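Local coordinates for protein importin-95 (Chaetomium thermophilum, PDB 4XRI) that serves as a flexible importin-beta nuclear transport receptor for the import of protein cargo and probably binds a small GTPase, at residues A[151-156]-A[200-205]; A[237-242]-A[273-278]; A[371-376]-A[401-406]; A[745-750]-A[762-767]; A[810-815]-A[845-850]. The protein carries 2 engineered substitutions. One frame throughout, in Å; residues are numbered along the deposited sequence.

Contact 1: A[151-156]-A[200-205]. With SO4 (sulfate ion), chain I; SO4 (sulfate ion), chain D.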
# COMPACT_ATOMS: atom_id res chain seq x y z
N GLY A 151 -10.02 -40.45 16.66
CA GLY A 151 -9.72 -41.03 15.36
C GLY A 151 -8.35 -41.68 15.24
O GLY A 151 -7.51 -41.56 16.13
N GLY A 152 -8.14 -42.38 14.13
CA GLY A 152 -6.81 -42.82 13.76
C GLY A 152 -6.00 -41.58 13.43
O GLY A 152 -6.56 -40.49 13.34
N GLN A 153 -4.69 -41.75 13.24
CA GLN A 153 -3.80 -40.60 13.04
C GLN A 153 -4.31 -39.60 12.01
O GLN A 153 -4.47 -38.42 12.30
CB GLN A 153 -2.41 -41.07 12.63
CG GLN A 153 -1.49 -39.93 12.26
CD GLN A 153 -0.16 -40.40 11.72
OE1 GLN A 153 0.49 -41.26 12.30
NE2 GLN A 153 0.24 -39.84 10.58
N HIS A 154 -4.58 -40.09 10.80
CA HIS A 154 -4.98 -39.20 9.70
C HIS A 154 -6.37 -38.61 9.89
O HIS A 154 -6.59 -37.46 9.52
CB HIS A 154 -4.90 -39.94 8.37
CG HIS A 154 -3.53 -39.96 7.77
ND1 HIS A 154 -2.52 -40.80 8.22
CD2 HIS A 154 -2.98 -39.23 6.77
CE1 HIS A 154 -1.43 -40.59 7.52
NE2 HIS A 154 -1.68 -39.64 6.63
N GLN A 155 -7.29 -39.37 10.46
CA GLN A 155 -8.61 -38.82 10.74
C GLN A 155 -8.49 -37.69 11.75
O GLN A 155 -9.20 -36.69 11.65
CB GLN A 155 -9.58 -39.89 11.26
CG GLN A 155 -10.97 -39.30 11.55
CD GLN A 155 -12.01 -40.35 11.88
OE1 GLN A 155 -11.82 -41.19 12.75
NE2 GLN A 155 -13.14 -40.29 11.18
N LYS A 156 -7.59 -37.85 12.72
CA LYS A 156 -7.32 -36.79 13.68
C LYS A 156 -6.74 -35.56 13.00
O LYS A 156 -7.26 -34.45 13.17
CB LYS A 156 -6.35 -37.28 14.76
CG LYS A 156 -7.00 -38.06 15.89
CD LYS A 156 -6.02 -38.26 17.03
CE LYS A 156 -6.69 -38.86 18.25
NZ LYS A 156 -5.81 -38.81 19.45
N ASN A 200 3.35 -37.15 16.38
CA ASN A 200 3.84 -35.83 16.01
C ASN A 200 3.05 -35.19 14.88
O ASN A 200 2.94 -33.96 14.81
CB ASN A 200 5.32 -35.90 15.62
CG ASN A 200 6.23 -36.03 16.83
OD1 ASN A 200 5.84 -35.72 17.95
ND2 ASN A 200 7.46 -36.47 16.59
N GLU A 201 2.50 -36.02 14.00
CA GLU A 201 1.67 -35.53 12.90
C GLU A 201 0.41 -34.88 13.46
O GLU A 201 -0.02 -33.83 12.99
CB GLU A 201 1.30 -36.67 11.95
CG GLU A 201 2.44 -37.62 11.63
CD GLU A 201 3.54 -36.96 10.82
OE1 GLU A 201 3.24 -36.01 10.07
OE2 GLU A 201 4.71 -37.40 10.93
N VAL A 202 -0.17 -35.53 14.46
CA VAL A 202 -1.36 -35.02 15.14
C VAL A 202 -1.06 -33.71 15.86
O VAL A 202 -1.83 -32.76 15.77
CB VAL A 202 -1.90 -36.06 16.15
CG1 VAL A 202 -2.97 -35.44 17.04
CG2 VAL A 202 -2.44 -37.29 15.41
N ARG A 203 0.07 -33.68 16.55
CA ARG A 203 0.49 -32.48 17.28
C ARG A 203 0.66 -31.28 16.36
O ARG A 203 0.24 -30.17 16.70
CB ARG A 203 1.80 -32.74 18.04
CG ARG A 203 1.63 -33.49 19.35
CD ARG A 203 2.92 -33.52 20.15
NE ARG A 203 3.23 -32.22 20.75
CZ ARG A 203 4.38 -31.92 21.35
NH1 ARG A 203 5.34 -32.84 21.43
NH2 ARG A 203 4.57 -30.72 21.87
N PHE A 204 1.27 -31.50 15.19
CA PHE A 204 1.47 -30.41 14.24
C PHE A 204 0.14 -29.90 13.70
O PHE A 204 -0.07 -28.69 13.57
CB PHE A 204 2.35 -30.85 13.07
CG PHE A 204 2.49 -29.79 12.01
CD1 PHE A 204 3.16 -28.62 12.27
CD2 PHE A 204 1.93 -29.98 10.75
CE1 PHE A 204 3.29 -27.64 11.31
CE2 PHE A 204 2.06 -29.00 9.78
CZ PHE A 204 2.74 -27.83 10.06
N ALA A 205 -0.76 -30.83 13.39
CA ALA A 205 -2.08 -30.48 12.89
C ALA A 205 -2.86 -29.71 13.95
O ALA A 205 -3.59 -28.77 13.64
CB ALA A 205 -2.84 -31.73 12.48
S SO4 I . 1.67 -39.61 5.31
O1 SO4 I . 0.42 -39.88 4.61
O2 SO4 I . 2.51 -38.75 4.48
O3 SO4 I . 1.39 -38.94 6.58
O4 SO4 I . 2.36 -40.87 5.57
S SO4 D . 8.41 -33.25 23.10
O1 SO4 D . 7.94 -33.86 21.86
O2 SO4 D . 7.61 -32.06 23.39
O3 SO4 D . 8.27 -34.21 24.19
O4 SO4 D . 9.81 -32.88 22.95
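The amide of Gln-153 lies against the aliphatic part of Glu-201. Gln-153 NE2 comes within 3.3 Å of Glu-201 CG, and Gln-153 CD is 3.8 Å from that same CG. Amide and carboxylate planes are 22° apart, yet no hydrogen bond joins them. The Glu-201 chain bends at chi2 (-67°) and carries its carboxylate away, which leaves CB and CG to do the touching. Gln-153 reaches across because its CG stands opposite the backbone N (chi1 173°) and the chain runs on extended. Val-202 CG2 is 3.9 Å from Gln-153 O and 4.0 Å from Lys-156 CB. Lys-156 CD touches this valine too, 4.0 Å from Val-202 CG2. The contact joins the first turns of helices 153-168 and 200-212, neighbours in the HEAT-repeat solenoid of the importin-beta family. Gly-152 is the N-cap of the first helix, and Lys-156 N bonds back to Gly-152 O. The Gln-153 amide is fixed from outside: OE1 accepts from Asn-199 ND2, and NE2 is hydrogen-bonded to Gln-157 OE1. With an alanine at Gln-153, Asn-199 ND2 would probably lose its acceptor and the flank of Glu-201 its cover. Two sulfates, probably from the crystallisation liquor, lie further out. One meets the edge of the His-154 ring, where NE2 donates to its O1 at 2.9 Å; Ser-114 OG bonds to this ion as well. The other lies in the plane of the Arg-203 guanidinium, whose NH1 donates to its O2 at 3.1 Å. Arg-203 NE is tied to Ala-193 O.

Contact 2: A[237-242]-A[273-278]. With SO4 (sulfate ion), chain D.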
# COMPACT_ATOMS: atom_id res chain seq x y z
N ALA A 237 5.07 -26.43 23.05
CA ALA A 237 5.25 -26.88 21.68
C ALA A 237 6.44 -26.21 20.99
O ALA A 237 7.00 -26.76 20.04
CB ALA A 237 3.98 -26.64 20.88
N THR A 238 6.82 -25.03 21.47
CA THR A 238 7.95 -24.31 20.89
C THR A 238 9.27 -25.02 21.18
O THR A 238 10.26 -24.83 20.46
CB THR A 238 8.06 -22.86 21.42
OG1 THR A 238 8.24 -22.88 22.84
CG2 THR A 238 6.81 -22.07 21.08
N GLN A 239 9.29 -25.84 22.22
CA GLN A 239 10.49 -26.58 22.58
C GLN A 239 10.35 -28.06 22.28
O GLN A 239 11.04 -28.90 22.86
CB GLN A 239 10.82 -26.37 24.06
CG GLN A 239 11.54 -25.07 24.34
CD GLN A 239 11.97 -24.94 25.78
OE1 GLN A 239 11.14 -24.71 26.66
NE2 GLN A 239 13.26 -25.08 26.04
N ALA A 240 9.45 -28.38 21.35
CA ALA A 240 9.30 -29.76 20.89
C ALA A 240 10.49 -30.16 20.04
O ALA A 240 11.09 -29.33 19.35
CB ALA A 240 8.00 -29.92 20.11
N GLN A 241 10.85 -31.44 20.09
CA GLN A 241 12.00 -31.94 19.36
C GLN A 241 11.77 -31.87 17.85
O GLN A 241 12.69 -31.63 17.07
CB GLN A 241 12.32 -33.37 19.79
CG GLN A 241 13.78 -33.77 19.65
CD GLN A 241 14.14 -34.91 20.58
OE1 GLN A 241 13.38 -35.27 21.48
NE2 GLN A 241 15.32 -35.50 20.37
N ASP A 242 10.52 -32.06 17.45
CA ASP A 242 10.14 -32.04 16.04
C ASP A 242 10.11 -30.62 15.49
O ASP A 242 9.47 -29.74 16.06
CB ASP A 242 8.78 -32.71 15.85
CG ASP A 242 8.36 -32.78 14.40
OD1 ASP A 242 8.69 -33.78 13.73
OD2 ASP A 242 7.70 -31.83 13.93
N PHE A 273 10.21 -14.63 26.35
CA PHE A 273 11.53 -14.03 26.24
C PHE A 273 12.58 -15.09 25.90
O PHE A 273 13.25 -15.00 24.87
CB PHE A 273 11.89 -13.33 27.56
CG PHE A 273 13.06 -12.39 27.45
CD1 PHE A 273 13.69 -11.93 28.59
CD2 PHE A 273 13.51 -11.95 26.22
CE1 PHE A 273 14.76 -11.06 28.51
CE2 PHE A 273 14.58 -11.08 26.13
CZ PHE A 273 15.20 -10.63 27.28
N GLY A 274 12.70 -16.09 26.76
CA GLY A 274 13.67 -17.15 26.59
C GLY A 274 13.38 -18.06 25.42
O GLY A 274 14.28 -18.47 24.70
N LEU A 275 12.10 -18.39 25.22
CA LEU A 275 11.69 -19.28 24.14
C LEU A 275 12.06 -18.72 22.77
O LEU A 275 12.58 -19.44 21.92
CB LEU A 275 10.19 -19.54 24.19
CG LEU A 275 9.69 -20.46 25.30
CD1 LEU A 275 8.18 -20.57 25.24
CD2 LEU A 275 10.33 -21.83 25.19
N THR A 276 11.77 -17.44 22.55
CA THR A 276 12.02 -16.82 21.26
C THR A 276 13.51 -16.57 21.04
O THR A 276 13.98 -16.58 19.91
CB THR A 276 11.25 -15.50 21.12
OG1 THR A 276 11.58 -14.62 22.20
CG2 THR A 276 9.75 -15.77 21.14
N ILE A 277 14.25 -16.35 22.13
CA ILE A 277 15.70 -16.24 22.06
C ILE A 277 16.28 -17.55 21.55
O ILE A 277 17.12 -17.57 20.64
CB ILE A 277 16.31 -15.90 23.43
CG1 ILE A 277 16.10 -14.42 23.75
CG2 ILE A 277 17.80 -16.23 23.46
CD1 ILE A 277 16.43 -14.05 25.18
N LEU A 278 15.82 -18.66 22.13
CA LEU A 278 16.22 -19.99 21.70
C LEU A 278 15.81 -20.23 20.25
O LEU A 278 16.56 -20.82 19.47
CB LEU A 278 15.61 -21.06 22.60
CG LEU A 278 16.04 -21.12 24.07
CD1 LEU A 278 15.33 -22.27 24.77
CD2 LEU A 278 17.55 -21.28 24.18
S SO4 D . 8.41 -33.25 23.10
O1 SO4 D . 7.94 -33.86 21.86
O2 SO4 D . 7.61 -32.06 23.39
O3 SO4 D . 8.27 -34.21 24.19
O4 SO4 D . 9.81 -32.88 22.95
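Leu-275 is the first residue along 273-278 to meet the end of helix 224-238. Its two methyls straddle the hydroxyl of Thr-238. Leu-275 CD1 and Leu-275 CD2 are each 3.3 Å from Thr-238 OG1. That oxygen is not left without a partner, since it is hydrogen-bonded to Cys-235 O. Leu-275 CD2 also meets the next side chain, lying 3.3 Å from Gln-239 OE1 and 3.6 Å from Gln-239 CG. The leucine crosses both Thr-238 and Gln-239 at about a right angle. Cutting Leu-275 back to an alanine is likely to open a gap beside Thr-238 and leave the Gln-239 chain freer to turn. The packing joins helix 265-280 to the end of helix 224-238 and the turn after it, in the all-helical HEAT-repeat solenoid of importin beta. Thr-276 points the other way, and its OG1 bonds to Leu-272 O in the preceding turn. Ile-277 packs on Glu-331 of helix 324-340. Leu-278 then returns to the contact one turn after Leu-275, with Leu-278 CD1 3.7 Å from Gln-239 NE2. The extended chain of Gln-239 (chi2 -175°) carries the amide out to the leucines, and its turn at chi3 (-73°) gives OE1 to Leu-275 and NE2 to Leu-278. Past Gln-239 the backbone turns toward helix 243-260. Asp-242 is the N-cap there, and its OD2 accepts from Ile-245 N. Before it, Gln-241 N makes a weak hydrogen bond of 3.4 Å to O4 of a sulfate ion, the same ion that meets Arg-203.

Contact 3: A[371-376]-A[401-406]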
# COMPACT_ATOMS: atom_id res chain seq x y z
N SER A 371 17.51 5.14 21.01
CA SER A 371 18.92 5.22 21.38
C SER A 371 19.43 4.00 22.14
O SER A 371 20.64 3.74 22.18
CB SER A 371 19.17 6.47 22.22
OG SER A 371 18.86 7.65 21.49
N THR A 372 18.51 3.24 22.74
CA THR A 372 18.87 2.06 23.51
C THR A 372 19.60 1.02 22.65
O THR A 372 20.42 0.25 23.15
CB THR A 372 17.61 1.41 24.14
OG1 THR A 372 16.92 2.39 24.93
CG2 THR A 372 17.98 0.23 25.03
N ILE A 373 19.31 1.02 21.35
CA ILE A 373 19.87 0.03 20.44
C ILE A 373 21.31 0.34 20.03
O ILE A 373 22.02 -0.52 19.51
CB ILE A 373 19.01 -0.09 19.16
CG1 ILE A 373 19.23 -1.45 18.49
CG2 ILE A 373 19.32 1.05 18.20
CD1 ILE A 373 18.34 -1.68 17.29
N ILE A 374 21.75 1.57 20.28
CA ILE A 374 23.02 2.04 19.75
C ILE A 374 24.28 1.35 20.33
O ILE A 374 25.15 0.95 19.57
CB ILE A 374 23.15 3.56 19.95
CG1 ILE A 374 22.19 4.29 19.01
CG2 ILE A 374 24.58 4.02 19.71
CD1 ILE A 374 22.05 5.76 19.30
N PRO A 375 24.37 1.20 21.67
CA PRO A 375 25.60 0.56 22.17
C PRO A 375 25.85 -0.88 21.68
O PRO A 375 27.00 -1.19 21.35
CB PRO A 375 25.41 0.57 23.69
CG PRO A 375 24.50 1.72 23.94
CD PRO A 375 23.55 1.73 22.78
N PRO A 376 24.83 -1.76 21.63
CA PRO A 376 25.17 -3.10 21.12
C PRO A 376 25.50 -3.12 19.63
O PRO A 376 26.29 -3.95 19.19
CB PRO A 376 23.91 -3.92 21.41
CG PRO A 376 22.82 -2.93 21.50
CD PRO A 376 23.44 -1.71 22.12
N GLY A 401 23.77 1.32 9.00
CA GLY A 401 22.71 1.97 8.26
C GLY A 401 21.34 1.64 8.82
O GLY A 401 20.44 2.48 8.82
N ALA A 402 21.18 0.41 9.31
CA ALA A 402 19.88 -0.08 9.78
C ALA A 402 19.30 0.70 10.96
O ALA A 402 18.08 0.79 11.10
CB ALA A 402 20.00 -1.56 10.15
N ILE A 403 20.16 1.26 11.80
CA ILE A 403 19.69 1.93 13.01
C ILE A 403 19.63 3.45 12.88
O ILE A 403 19.48 4.16 13.88
CB ILE A 403 20.59 1.60 14.23
CG1 ILE A 403 22.01 2.13 14.01
CG2 ILE A 403 20.59 0.10 14.50
CD1 ILE A 403 22.84 2.17 15.28
N MET A 404 19.75 3.96 11.66
CA MET A 404 19.77 5.40 11.45
C MET A 404 18.39 6.04 11.65
O MET A 404 18.28 7.18 12.09
CB MET A 404 20.29 5.73 10.05
CG MET A 404 21.80 5.60 9.95
SD MET A 404 22.63 6.66 11.15
CE MET A 404 24.24 5.89 11.22
N ASP A 405 17.34 5.29 11.33
CA ASP A 405 15.98 5.78 11.53
C ASP A 405 15.41 5.23 12.83
O ASP A 405 15.17 4.03 12.96
CB ASP A 405 15.09 5.41 10.35
CG ASP A 405 13.65 5.86 10.52
OD1 ASP A 405 13.40 6.75 11.36
OD2 ASP A 405 12.77 5.33 9.82
N GLY A 406 15.18 6.12 13.80
CA GLY A 406 14.64 5.72 15.08
C GLY A 406 15.14 6.51 16.28
O GLY A 406 14.38 7.25 16.90
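Ile-403 sets its two branches against two consecutive isoleucines, Ile-373 and Ile-374. Its CG1 stands between the backbone N and the carbonyl carbon (chi1 64°). This puts CG2 on the side of Ile-373 and sends CD1 toward Ile-374. Ile-403 CG2 is 4.0 Å from Ile-373 CD1 and also 4.0 Å from Ile-373 CG2. The single methyl is thus met by the methyls of both branches of Ile-373. The two side chains approach at a slant. Ile-373 turns CG1 away from its backbone N (chi1 -157°), which carries CD1 toward Ile-403. Ile-374 is turned more to one side. Its CG1 lies 4.3 Å from Ile-403 CD1, a looser touch. No hydrogen bond crosses the contact, and all three isoleucines are buried. Each partner lies where the backbone changes course. Ile-373 lies in a short 3-10 segment; Ile-374 N bonds to Ser-371 O at 3.1 Å. Ile-403 is the first residue to leave the helical path after helix 390-402. The contact therefore ties the 3-10 turn leading into helix 374-384 to the exit of helix 390-402, across a helical hairpin. Segment 401-406 belongs to a HEAT-like repeat. Around the isoleucines, Ile-373 also packs on Leu-362 and Tyr-365 of helix 354-369 and on Val-333 of helix 324-340, while Ile-374 rests on Val-411 and Ile-415 of helix 409-425.

Contact 4: A[745-750]-A[762-767]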
# COMPACT_ATOMS: atom_id res chain seq x y z
N THR A 745 -25.16 13.60 -0.59
CA THR A 745 -25.93 12.59 0.14
C THR A 745 -25.20 11.25 0.19
O THR A 745 -25.59 10.34 0.92
CB THR A 745 -27.32 12.37 -0.49
OG1 THR A 745 -27.17 11.74 -1.77
CG2 THR A 745 -28.05 13.69 -0.66
N ILE A 746 -24.13 11.12 -0.60
CA ILE A 746 -23.35 9.89 -0.61
C ILE A 746 -22.49 9.79 0.65
O ILE A 746 -21.64 10.64 0.90
CB ILE A 746 -22.46 9.79 -1.86
CG1 ILE A 746 -23.32 9.70 -3.11
CG2 ILE A 746 -21.53 8.58 -1.76
CD1 ILE A 746 -22.53 9.58 -4.40
N THR A 747 -22.72 8.74 1.43
CA THR A 747 -21.98 8.52 2.67
C THR A 747 -21.53 7.07 2.80
O THR A 747 -21.99 6.20 2.06
CB THR A 747 -22.83 8.88 3.91
OG1 THR A 747 -24.08 8.18 3.85
CG2 THR A 747 -23.10 10.38 3.96
N ALA A 748 -20.64 6.82 3.75
CA ALA A 748 -20.08 5.49 3.96
C ALA A 748 -21.11 4.55 4.57
O ALA A 748 -20.96 3.32 4.51
CB ALA A 748 -18.84 5.55 4.83
N GLY A 749 -22.15 5.12 5.17
CA GLY A 749 -23.21 4.33 5.77
C GLY A 749 -23.02 4.14 7.26
O GLY A 749 -22.13 4.76 7.85
N PRO A 750 -23.85 3.30 7.89
CA PRO A 750 -23.81 3.06 9.33
C PRO A 750 -22.52 2.36 9.76
O PRO A 750 -22.06 2.60 10.87
CB PRO A 750 -25.03 2.18 9.57
CG PRO A 750 -25.34 1.59 8.25
CD PRO A 750 -24.92 2.54 7.22
N SER A 762 -12.90 12.63 0.27
CA SER A 762 -12.36 13.14 -0.98
C SER A 762 -13.45 13.76 -1.84
O SER A 762 -13.24 14.81 -2.45
CB SER A 762 -11.65 12.02 -1.75
OG SER A 762 -11.22 12.48 -3.02
N LEU A 763 -14.60 13.10 -1.90
CA LEU A 763 -15.72 13.57 -2.70
C LEU A 763 -16.19 14.94 -2.23
O LEU A 763 -16.42 15.85 -3.04
CB LEU A 763 -16.88 12.57 -2.63
CG LEU A 763 -18.16 12.94 -3.39
CD1 LEU A 763 -17.89 12.98 -4.88
CD2 LEU A 763 -19.26 11.94 -3.07
N ARG A 764 -16.32 15.09 -0.92
CA ARG A 764 -16.82 16.33 -0.33
C ARG A 764 -15.80 17.46 -0.43
O ARG A 764 -16.16 18.63 -0.43
CB ARG A 764 -17.24 16.10 1.12
CG ARG A 764 -18.47 15.21 1.23
CD ARG A 764 -18.97 15.07 2.65
NE ARG A 764 -20.34 14.55 2.67
CZ ARG A 764 -21.13 14.56 3.74
NH1 ARG A 764 -22.36 14.08 3.66
NH2 ARG A 764 -20.69 15.05 4.89
N GLU A 765 -14.52 17.09 -0.52
CA GLU A 765 -13.49 18.06 -0.88
C GLU A 765 -13.81 18.61 -2.26
O GLU A 765 -13.77 19.82 -2.49
CB GLU A 765 -12.10 17.42 -0.88
CG GLU A 765 -11.52 17.15 0.50
CD GLU A 765 -10.14 16.53 0.43
OE1 GLU A 765 -9.48 16.68 -0.62
OE2 GLU A 765 -9.73 15.88 1.42
N GLY A 766 -14.14 17.70 -3.17
CA GLY A 766 -14.51 18.05 -4.53
C GLY A 766 -15.74 18.93 -4.58
O GLY A 766 -15.74 19.96 -5.26
N ILE A 767 -16.79 18.54 -3.86
CA ILE A 767 -18.02 19.32 -3.81
C ILE A 767 -17.77 20.74 -3.33
O ILE A 767 -18.24 21.71 -3.93
CB ILE A 767 -19.08 18.68 -2.89
CG1 ILE A 767 -19.36 17.23 -3.28
CG2 ILE A 767 -20.36 19.50 -2.93
CD1 ILE A 767 -20.30 16.52 -2.33
O HOH W 1 -20.93 13.08 0.42
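Arg-764 reaches from helix 754-780 to Thr-747 in the loop before it. Its CG turns away from the carbonyl carbon (chi1 -69°), and the chain is extended from CG to NE. CB, CG and CD carry the side chain toward the loop without touching it. NE is the first atom to be held. A water lies at the guanidinium edge, in its plane, 2.8 Å from Arg-764 NE. The same water is 2.6 Å from Ile-746 O and so bridges arginine and loop. NH1 goes further and lies 3.8 Å from Thr-747 CG2. That methyl approaches the guanidinium obliquely, and the contact is van der Waals. NH1 is hydrogen-bonded to Ala-744 O, just before the loop segment. NH2 bonds to Ser-800 OG of helix 791-802. The buried guanidinium thus has a partner at each nitrogen, which would fix its rotation. The apolar part of the contact is one touch: Leu-763 CD2 meets Ile-746 CB at 4.0 Å. The loop is therefore fastened back onto the helix it leads into by a leucine and an arginine next to each other in sequence. Leu-763 also packs on Leu-715 of helix 711-725. Arg-764 touches Leu-797 and Ile-801 of helix 791-802 and Leu-811 of helix 809-825, within the helical repeats of the C-terminal part.

Contact 5: A[810-815]-A[845-850]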
# COMPACT_ATOMS: atom_id res chain seq x y z
N ALA A 810 -7.80 19.38 4.17
CA ALA A 810 -8.23 20.01 2.93
C ALA A 810 -9.73 20.27 2.91
O ALA A 810 -10.18 21.31 2.42
CB ALA A 810 -7.83 19.15 1.74
N LEU A 811 -10.49 19.34 3.46
CA LEU A 811 -11.95 19.46 3.49
C LEU A 811 -12.38 20.60 4.40
O LEU A 811 -13.28 21.38 4.06
CB LEU A 811 -12.59 18.15 3.95
CG LEU A 811 -14.11 18.15 4.09
CD1 LEU A 811 -14.77 18.61 2.80
CD2 LEU A 811 -14.61 16.78 4.50
N MET A 812 -11.73 20.71 5.56
CA MET A 812 -12.05 21.78 6.50
C MET A 812 -11.60 23.13 5.96
O MET A 812 -12.29 24.13 6.15
CB MET A 812 -11.40 21.50 7.86
CG MET A 812 -11.81 20.17 8.48
SD MET A 812 -13.59 19.86 8.42
CE MET A 812 -14.20 21.13 9.53
N ARG A 813 -10.46 23.15 5.29
CA ARG A 813 -9.97 24.37 4.66
C ARG A 813 -10.95 24.85 3.59
O ARG A 813 -11.35 26.01 3.59
CB ARG A 813 -8.58 24.14 4.05
CG ARG A 813 -8.00 25.38 3.38
CD ARG A 813 -6.52 25.23 3.07
NE ARG A 813 -6.25 24.18 2.10
CZ ARG A 813 -5.75 22.98 2.40
NH1 ARG A 813 -5.45 22.68 3.65
NH2 ARG A 813 -5.53 22.09 1.44
N ALA A 814 -11.32 23.94 2.70
CA ALA A 814 -12.28 24.25 1.63
C ALA A 814 -13.61 24.73 2.19
O ALA A 814 -14.26 25.61 1.61
CB ALA A 814 -12.48 23.03 0.75
N SER A 815 -14.02 24.14 3.31
CA SER A 815 -15.26 24.52 3.97
C SER A 815 -15.20 25.94 4.50
O SER A 815 -16.13 26.73 4.30
CB SER A 815 -15.58 23.55 5.11
OG SER A 815 -15.72 22.23 4.63
N ARG A 845 -14.14 27.75 14.76
CA ARG A 845 -13.28 27.79 15.93
C ARG A 845 -12.44 26.53 16.05
O ARG A 845 -11.25 26.59 16.37
CB ARG A 845 -14.10 28.00 17.20
CG ARG A 845 -13.25 28.11 18.46
CD ARG A 845 -14.06 27.83 19.71
NE ARG A 845 -13.20 27.44 20.82
CZ ARG A 845 -12.72 26.21 20.99
NH1 ARG A 845 -11.94 25.94 22.03
NH2 ARG A 845 -13.01 25.25 20.12
N GLU A 846 -13.06 25.38 15.79
CA GLU A 846 -12.34 24.11 15.82
C GLU A 846 -11.24 24.08 14.77
O GLU A 846 -10.15 23.56 15.00
CB GLU A 846 -13.30 22.93 15.59
CG GLU A 846 -12.60 21.58 15.57
CD GLU A 846 -13.45 20.49 14.95
OE1 GLU A 846 -13.97 20.71 13.83
OE2 GLU A 846 -13.59 19.42 15.57
N THR A 847 -11.53 24.66 13.61
CA THR A 847 -10.61 24.64 12.49
C THR A 847 -9.42 25.56 12.74
O THR A 847 -8.28 25.20 12.43
CB THR A 847 -11.30 25.08 11.18
OG1 THR A 847 -12.59 24.45 11.09
CG2 THR A 847 -10.46 24.68 9.98
N ARG A 848 -9.68 26.73 13.30
CA ARG A 848 -8.61 27.69 13.55
C ARG A 848 -7.75 27.26 14.74
O ARG A 848 -6.58 27.62 14.83
CB ARG A 848 -9.18 29.10 13.77
CG ARG A 848 -10.04 29.28 15.01
CD ARG A 848 -10.48 30.74 15.13
NE ARG A 848 -11.18 31.02 16.38
CZ ARG A 848 -12.48 31.32 16.47
NH1 ARG A 848 -13.22 31.38 15.38
NH2 ARG A 848 -13.02 31.57 17.65
N SER A 849 -8.33 26.47 15.64
CA SER A 849 -7.64 26.10 16.88
C SER A 849 -6.88 24.78 16.78
O SER A 849 -6.19 24.40 17.72
CB SER A 849 -8.64 26.03 18.03
OG SER A 849 -9.22 27.29 18.29
N ASN A 850 -7.01 24.09 15.66
CA ASN A 850 -6.27 22.84 15.46
C ASN A 850 -4.80 23.13 15.16
O ASN A 850 -4.45 23.54 14.05
CB ASN A 850 -6.89 22.02 14.33
CG ASN A 850 -6.27 20.64 14.20
OD1 ASN A 850 -5.20 20.36 14.74
ND2 ASN A 850 -6.94 19.76 13.46
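The carboxylate of Glu-846 comes to the end of Met-812, with Glu-846 OE1 4.3 Å from Met-812 CE. This is a loose touch. The main partner of OE1 is Arg-807, with which it forms a salt bridge. The other flat group is the guanidinium of Arg-848, which takes no part in the crossing. One of its faces lies over Arg-845, whose CA is 3.6 Å above the plane and offset toward the rim. Most of the contact is Met-812 against Thr-847. Met-812 CB is 3.9 Å from Thr-847 CG2. Further out, Met-812 CE lies 4.0 Å from Thr-847 OG1. The methionine chain folds at chi2 (-47°) and again at chi3 (-67°), which brings CE back alongside the threonine and near Glu-846. Thr-847 OG1 bonds to Met-843 O in its own helix, and the methyl branch is the one that meets Met-812 CB. Two serines bond back into their helices in the same way. Ser-815 OG reaches Leu-811 O at 2.6 Å, tilted 32° from the carbonyl plane, while Ser-815 N comes to that oxygen from the opposite face. Ser-849 OG donates to Arg-845 O at 2.9 Å. The contact packs helix 838-849 against helix 809-825 in the C-terminal repeats. Met-812 also rests on Ile-801 of helix 791-802, Ala-814 on Met-768 of helix 754-780, and Thr-847 on Thr-857 of helix 855-872.

The five contacts follow one another along the chain, and none nests in or crosses another. Contact 1 closes a mostly helical stretch between helices 153-168 and 200-212. Contact 2 closes the next, and the two meet where Arg-203 packs on Ala-237 and Ala-240; both touch one sulfate. Contact 3 follows, its nearest atoms about 11 Å from contact 2, and spans a pair of helices, its second segment within a HEAT-like repeat. Contact 4 closes a short stretch of 11 residues, most of them helix, its centre about 44 Å from that of contact 3. Contact 5 packs next to it, with Leu-811 against Arg-764. Contacts 1 and 5 lie on opposite sides of the chain's centre.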